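Local coordinates for protein glucose-6-phosphate isomerase (Plasmodium falciparum, PDB 3QKI) that probably catalyses the reversible conversion of alpha-D-glucose 6-phosphate to beta-D-fructose 6-phosphate in the second step of glycolysis, at residues Thr181-Tyr185 / Pro323-Phe328; Glu186-Tyr190 / Asn384-Phe388. One frame throughout, in Å; residues are numbered along the deposited sequence.

Coming from the N terminus, the chain runs through strand 168-172 and the loop with Gly176 and Ser177 into helix 179-197, whose consecutive turns serve both contacts. Contact 1 closes a loop of 137 residues, bringing helix 318-328 against residues 181-185. Contact 2 closes a longer one, bringing the loop after strand 375-380 against residues 186-190. The two loops cross rather than nest, because the segments alternate along the chain. Helix 179-197 thus joins the five-stranded parallel sheet region to helix 318-328 and to the loop that leaves strand 375-380 of the six-stranded mixed sheet. The contacts also touch directly: Phe183 packs on Phe388 and Leu385, and Phe328 on Lys189.

Contact 1: residues Thr181-Tyr185 / Pro323-Phe328; sequences TEFVY and PLSIAF
The backbone hydrogen bond from Tyr185 N to Thr181 O, 2.8 Å long, is touched at both ends by a methyl of Leu324, whose CD2 comes within 3.7 Å of Tyr185 N. The other branch, CD1, packs on Val184 CG1 at 3.8 Å, so the forked end of Leu324 meets two neighbouring residues of the facing helix. Thr181 has its CG2 anti to the backbone N; the side chains of Thr181 and Pro323 cross at about a right angle, Thr181 CG2 coming within 3.8 Å of Pro323 CG and also reaching Leu324 CG. Further along, Tyr185 and Phe328 lie with ring planes only 12° apart but slid so far that they barely overlap, the closest atoms being Tyr185 CD1 and Phe328 CZ at 3.6 Å. Ala327 CB sits at the edge of the Tyr185 ring and over the centre of the Phe328 ring. The helix segments run nearly parallel, crossing at -18°, and the contact between them is apolar and buried. Helix 179-197 follows strand 168-172 and the loop with Gly176 and Ser177, which binds fructose 6-phosphate: the strand-loop-helix layout of a sugar isomerase (SIS) domain, as in other phosphoglucose isomerases.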
loop_
_atom_site.group_PDB
_atom_site.type_symbol
_atom_site.label_atom_id
_atom_site.label_comp_id
_atom_site.label_asym_id
_atom_site.label_seq_id
_atom_site.Cartn_x
_atom_site.Cartn_y
_atom_site.Cartn_z
ATOM N N THR A 181 -8.458 9.758 8.965
ATOM C CA THR A 181 -9.903 9.543 8.926
ATOM C C THR A 181 -10.240 8.210 8.233
ATOM O O THR A 181 -11.017 7.437 8.789
ATOM C CB THR A 181 -10.602 10.722 8.243
ATOM O OG1 THR A 181 -10.111 11.928 8.821
ATOM C CG2 THR A 181 -12.142 10.647 8.351
ATOM N N GLU A 182 -9.661 7.954 7.036
ATOM C CA GLU A 182 -9.948 6.731 6.307
ATOM C C GLU A 182 -9.485 5.489 7.077
ATOM O O GLU A 182 -10.200 4.472 7.091
ATOM C CB GLU A 182 -9.411 6.763 4.861
ATOM C CG GLU A 182 -9.815 5.493 4.117
ATOM C CD GLU A 182 -9.711 5.560 2.614
ATOM O OE1 GLU A 182 -8.757 6.191 2.110
ATOM O OE2 GLU A 182 -10.577 4.964 1.939
ATOM N N PHE A 183 -8.340 5.590 7.771
ATOM C CA PHE A 183 -7.860 4.485 8.607
ATOM C C PHE A 183 -8.970 4.156 9.630
ATOM O O PHE A 183 -9.408 3.016 9.697
ATOM C CB PHE A 183 -6.501 4.837 9.288
ATOM C CG PHE A 183 -6.328 4.372 10.731
ATOM C CD1 PHE A 183 -6.592 3.056 11.098
ATOM C CD2 PHE A 183 -5.925 5.260 11.721
ATOM C CE1 PHE A 183 -6.509 2.653 12.439
ATOM C CE2 PHE A 183 -5.784 4.839 13.049
ATOM C CZ PHE A 183 -6.079 3.540 13.397
ATOM N N VAL A 184 -9.424 5.153 10.403
ATOM C CA VAL A 184 -10.431 4.961 11.466
ATOM C C VAL A 184 -11.779 4.530 10.902
ATOM O O VAL A 184 -12.423 3.657 11.473
ATOM C CB VAL A 184 -10.551 6.177 12.430
ATOM C CG1 VAL A 184 -11.569 5.901 13.550
ATOM C CG2 VAL A 184 -9.195 6.538 13.033
ATOM N N TYR A 185 -12.193 5.114 9.777
ATOM C CA TYR A 185 -13.439 4.783 9.132
ATOM C C TYR A 185 -13.497 3.275 8.756
ATOM O O TYR A 185 -14.405 2.554 9.174
ATOM C CB TYR A 185 -13.678 5.688 7.906
ATOM C CG TYR A 185 -14.943 5.299 7.185
ATOM C CD1 TYR A 185 -16.196 5.503 7.773
ATOM C CD2 TYR A 185 -14.892 4.635 5.959
ATOM C CE1 TYR A 185 -17.357 5.066 7.158
ATOM C CE2 TYR A 185 -16.051 4.185 5.340
ATOM C CZ TYR A 185 -17.281 4.418 5.937
ATOM O OH TYR A 185 -18.424 4.057 5.296
ATOM N N PRO A 323 -16.459 14.023 10.260
ATOM C CA PRO A 323 -17.023 12.949 9.427
ATOM C C PRO A 323 -17.226 11.641 10.191
ATOM O O PRO A 323 -18.212 10.958 9.936
ATOM C CB PRO A 323 -16.019 12.807 8.285
ATOM C CG PRO A 323 -14.742 13.339 8.844
ATOM C CD PRO A 323 -15.162 14.483 9.722
ATOM N N LEU A 324 -16.352 11.324 11.160
ATOM C CA LEU A 324 -16.501 10.060 11.908
ATOM C C LEU A 324 -17.676 10.066 12.899
ATOM O O LEU A 324 -18.270 9.012 13.128
ATOM C CB LEU A 324 -15.181 9.637 12.590
ATOM C CG LEU A 324 -13.979 9.339 11.648
ATOM C CD1 LEU A 324 -12.630 9.389 12.427
ATOM C CD2 LEU A 324 -14.173 8.020 10.879
ATOM N N SER A 325 -18.008 11.239 13.485
ATOM C CA SER A 325 -19.172 11.372 14.362
ATOM C C SER A 325 -20.453 11.324 13.503
ATOM O O SER A 325 -21.448 10.819 13.965
ATOM C CB SER A 325 -19.130 12.687 15.136
ATOM O OG SER A 325 -18.067 12.693 16.072
ATOM N N ILE A 326 -20.418 11.790 12.257
ATOM C CA ILE A 326 -21.586 11.664 11.362
ATOM C C ILE A 326 -21.797 10.162 11.065
ATOM O O ILE A 326 -22.898 9.641 11.235
ATOM C CB ILE A 326 -21.453 12.506 10.068
ATOM C CG1 ILE A 326 -21.578 14.024 10.380
ATOM C CG2 ILE A 326 -22.503 12.060 8.994
ATOM C CD1 ILE A 326 -21.050 14.952 9.292
ATOM N N ALA A 327 -20.720 9.465 10.679
ATOM C CA ALA A 327 -20.783 8.041 10.335
ATOM C C ALA A 327 -21.155 7.144 11.502
ATOM O O ALA A 327 -21.936 6.198 11.325
ATOM C CB ALA A 327 -19.448 7.593 9.740
ATOM N N PHE A 328 -20.591 7.415 12.703
ATOM C CA PHE A 328 -20.739 6.502 13.826
ATOM C C PHE A 328 -21.437 7.026 15.082
ATOM O O PHE A 328 -21.714 6.229 15.979
ATOM C CB PHE A 328 -19.364 5.958 14.225
ATOM C CG PHE A 328 -18.545 5.385 13.091
ATOM C CD1 PHE A 328 -19.118 4.509 12.169
ATOM C CD2 PHE A 328 -17.195 5.686 12.968
ATOM C CE1 PHE A 328 -18.357 3.968 11.137
ATOM C CE2 PHE A 328 -16.424 5.113 11.953
ATOM C CZ PHE A 328 -17.005 4.252 11.051
#

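Contact 2: residues Glu186-Tyr190 / Asn384-Phe388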
loop_
_atom_site.group_PDB
_atom_site.type_symbol
_atom_site.label_atom_id
_atom_site.label_comp_id
_atom_site.label_asym_id
_atom_site.label_seq_id
_atom_site.Cartn_x
_atom_site.Cartn_y
_atom_site.Cartn_z
ATOM N N GLU A 186 -12.526 2.816 7.993
ATOM C CA GLU A 186 -12.450 1.413 7.597
ATOM C C GLU A 186 -12.266 0.465 8.795
ATOM O O GLU A 186 -12.832 -0.625 8.796
ATOM C CB GLU A 186 -11.345 1.217 6.550
ATOM C CG GLU A 186 -11.717 1.789 5.189
ATOM C CD GLU A 186 -12.899 1.128 4.510
ATOM O OE1 GLU A 186 -13.120 -0.089 4.715
ATOM O OE2 GLU A 186 -13.630 1.842 3.790
ATOM N N ALA A 187 -11.500 0.888 9.811
ATOM C CA ALA A 187 -11.256 0.071 10.995
ATOM C C ALA A 187 -12.525 -0.173 11.808
ATOM O O ALA A 187 -12.749 -1.276 12.299
ATOM C CB ALA A 187 -10.211 0.733 11.879
ATOM N N MET A 188 -13.327 0.878 11.967
ATOM C CA MET A 188 -14.487 0.896 12.850
ATOM C C MET A 188 -15.856 0.607 12.238
ATOM O O MET A 188 -16.773 0.271 12.986
ATOM C CB MET A 188 -14.513 2.227 13.632
ATOM C CG MET A 188 -13.281 2.457 14.519
ATOM S SD MET A 188 -12.684 0.976 15.423
ATOM C CE MET A 188 -14.172 0.544 16.336
ATOM N N LYS A 189 -16.031 0.817 10.937
ATOM C CA LYS A 189 -17.346 0.657 10.328
ATOM C C LYS A 189 -18.066 -0.654 10.612
ATOM O O LYS A 189 -19.247 -0.621 10.955
ATOM C CB LYS A 189 -17.389 1.085 8.855
ATOM C CG LYS A 189 -16.713 0.110 7.878
ATOM C CD LYS A 189 -16.739 0.708 6.456
ATOM C CE LYS A 189 -16.459 -0.350 5.418
ATOM N NZ LYS A 189 -16.073 0.260 4.112
ATOM N N TYR A 190 -17.352 -1.796 10.521
ATOM C CA TYR A 190 -17.957 -3.104 10.777
ATOM C C TYR A 190 -18.219 -3.322 12.234
ATOM O O TYR A 190 -19.183 -3.998 12.563
ATOM C CB TYR A 190 -17.179 -4.258 10.123
ATOM C CG TYR A 190 -17.454 -4.302 8.639
ATOM C CD1 TYR A 190 -18.692 -4.728 8.152
ATOM C CD2 TYR A 190 -16.531 -3.807 7.722
ATOM C CE1 TYR A 190 -18.964 -4.757 6.787
ATOM C CE2 TYR A 190 -16.803 -3.810 6.347
ATOM C CZ TYR A 190 -18.017 -4.301 5.885
ATOM O OH TYR A 190 -18.309 -4.268 4.532
ATOM N N ASN A 384 -9.922 -5.208 8.524
ATOM C CA ASN A 384 -10.501 -3.882 8.750
ATOM C C ASN A 384 -9.451 -2.802 8.962
ATOM O O ASN A 384 -9.742 -1.639 8.768
ATOM C CB ASN A 384 -11.649 -3.893 9.774
ATOM C CG ASN A 384 -12.802 -4.754 9.302
ATOM O OD1 ASN A 384 -12.985 -4.973 8.111
ATOM N ND2 ASN A 384 -13.574 -5.305 10.213
ATOM N N LEU A 385 -8.196 -3.208 9.258
ATOM C CA LEU A 385 -7.058 -2.299 9.368
ATOM C C LEU A 385 -6.353 -2.089 7.989
ATOM O O LEU A 385 -5.226 -1.620 7.966
ATOM C CB LEU A 385 -6.085 -2.758 10.476
ATOM C CG LEU A 385 -6.577 -2.473 11.933
ATOM C CD1 LEU A 385 -5.599 -3.040 12.944
ATOM C CD2 LEU A 385 -6.726 -0.993 12.200
ATOM N N LEU A 386 -7.035 -2.399 6.854
ATOM C CA LEU A 386 -6.455 -2.239 5.512
ATOM C C LEU A 386 -5.960 -0.829 5.180
ATOM O O LEU A 386 -5.121 -0.685 4.300
ATOM C CB LEU A 386 -7.289 -2.873 4.357
ATOM C CG LEU A 386 -8.690 -2.307 4.051
ATOM C CD1 LEU A 386 -8.630 -1.322 2.955
ATOM C CD2 LEU A 386 -9.602 -3.390 3.522
ATOM N N LYS A 387 -6.448 0.195 5.885
ATOM C CA LYS A 387 -6.016 1.573 5.625
ATOM C C LYS A 387 -5.102 2.142 6.720
ATOM O O LYS A 387 -4.727 3.307 6.647
ATOM C CB LYS A 387 -7.224 2.505 5.359
ATOM C CG LYS A 387 -8.019 2.144 4.118
ATOM C CD LYS A 387 -7.267 2.423 2.856
ATOM C CE LYS A 387 -8.044 2.028 1.632
ATOM N NZ LYS A 387 -7.228 2.239 0.406
ATOM N N PHE A 388 -4.700 1.308 7.689
ATOM C CA PHE A 388 -3.821 1.743 8.795
ATOM C C PHE A 388 -2.415 2.101 8.282
ATOM O O PHE A 388 -1.943 3.198 8.550
ATOM C CB PHE A 388 -3.772 0.665 9.902
ATOM C CG PHE A 388 -2.892 0.999 11.084
ATOM C CD1 PHE A 388 -3.148 2.128 11.873
ATOM C CD2 PHE A 388 -1.823 0.175 11.431
ATOM C CE1 PHE A 388 -2.359 2.406 13.009
ATOM C CE2 PHE A 388 -1.022 0.471 12.552
ATOM C CZ PHE A 388 -1.304 1.578 13.335
#
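Asn384 presses its carbonyl oxygen onto Ala187: Asn384 O is 3.2 Å from Ala187 CA, a C-H...O contact with an angle of 135° at the hydrogen. The same oxygen faces another acceptor, Glu186 O, at 3.3 Å; Ala187 N is near it too, but at a poor angle for a hydrogen bond. The Asn384 amide, with CG beside the backbone N (chi1 -62°), crosses the Tyr190 side chain; ring and amide planes are 16° apart, and Asn384 OD1 comes to 3.8 Å from Tyr190 CD2. Its polar ends are satisfied elsewhere, OD1 by Arg233 of the second subunit and ND2 by His452, which fixes the rotation of the amide at the dimer interface. Leu385 turns its CD2 back to Ala187 CB, 3.9 Å away, while Phe448 and Pro380 also pack on its side chain. This loop joins strand 375-380 to helix 388-400, which carries the substrate-binding Gln394 and Glu398, a strand-loop-helix unit of the second SIS domain. Lys387, at the N-cap position of that helix, lays its CG alongside Glu186 CG at 3.9 Å, the two chains pointing the same way. Glu186 sends its carboxylate to Lys189, whose NZ meets OE2 on the syn side, somewhat out of the carboxylate plane, at 2.9 Å and OE1 more weakly, and to Arg233 of the second subunit through OE1.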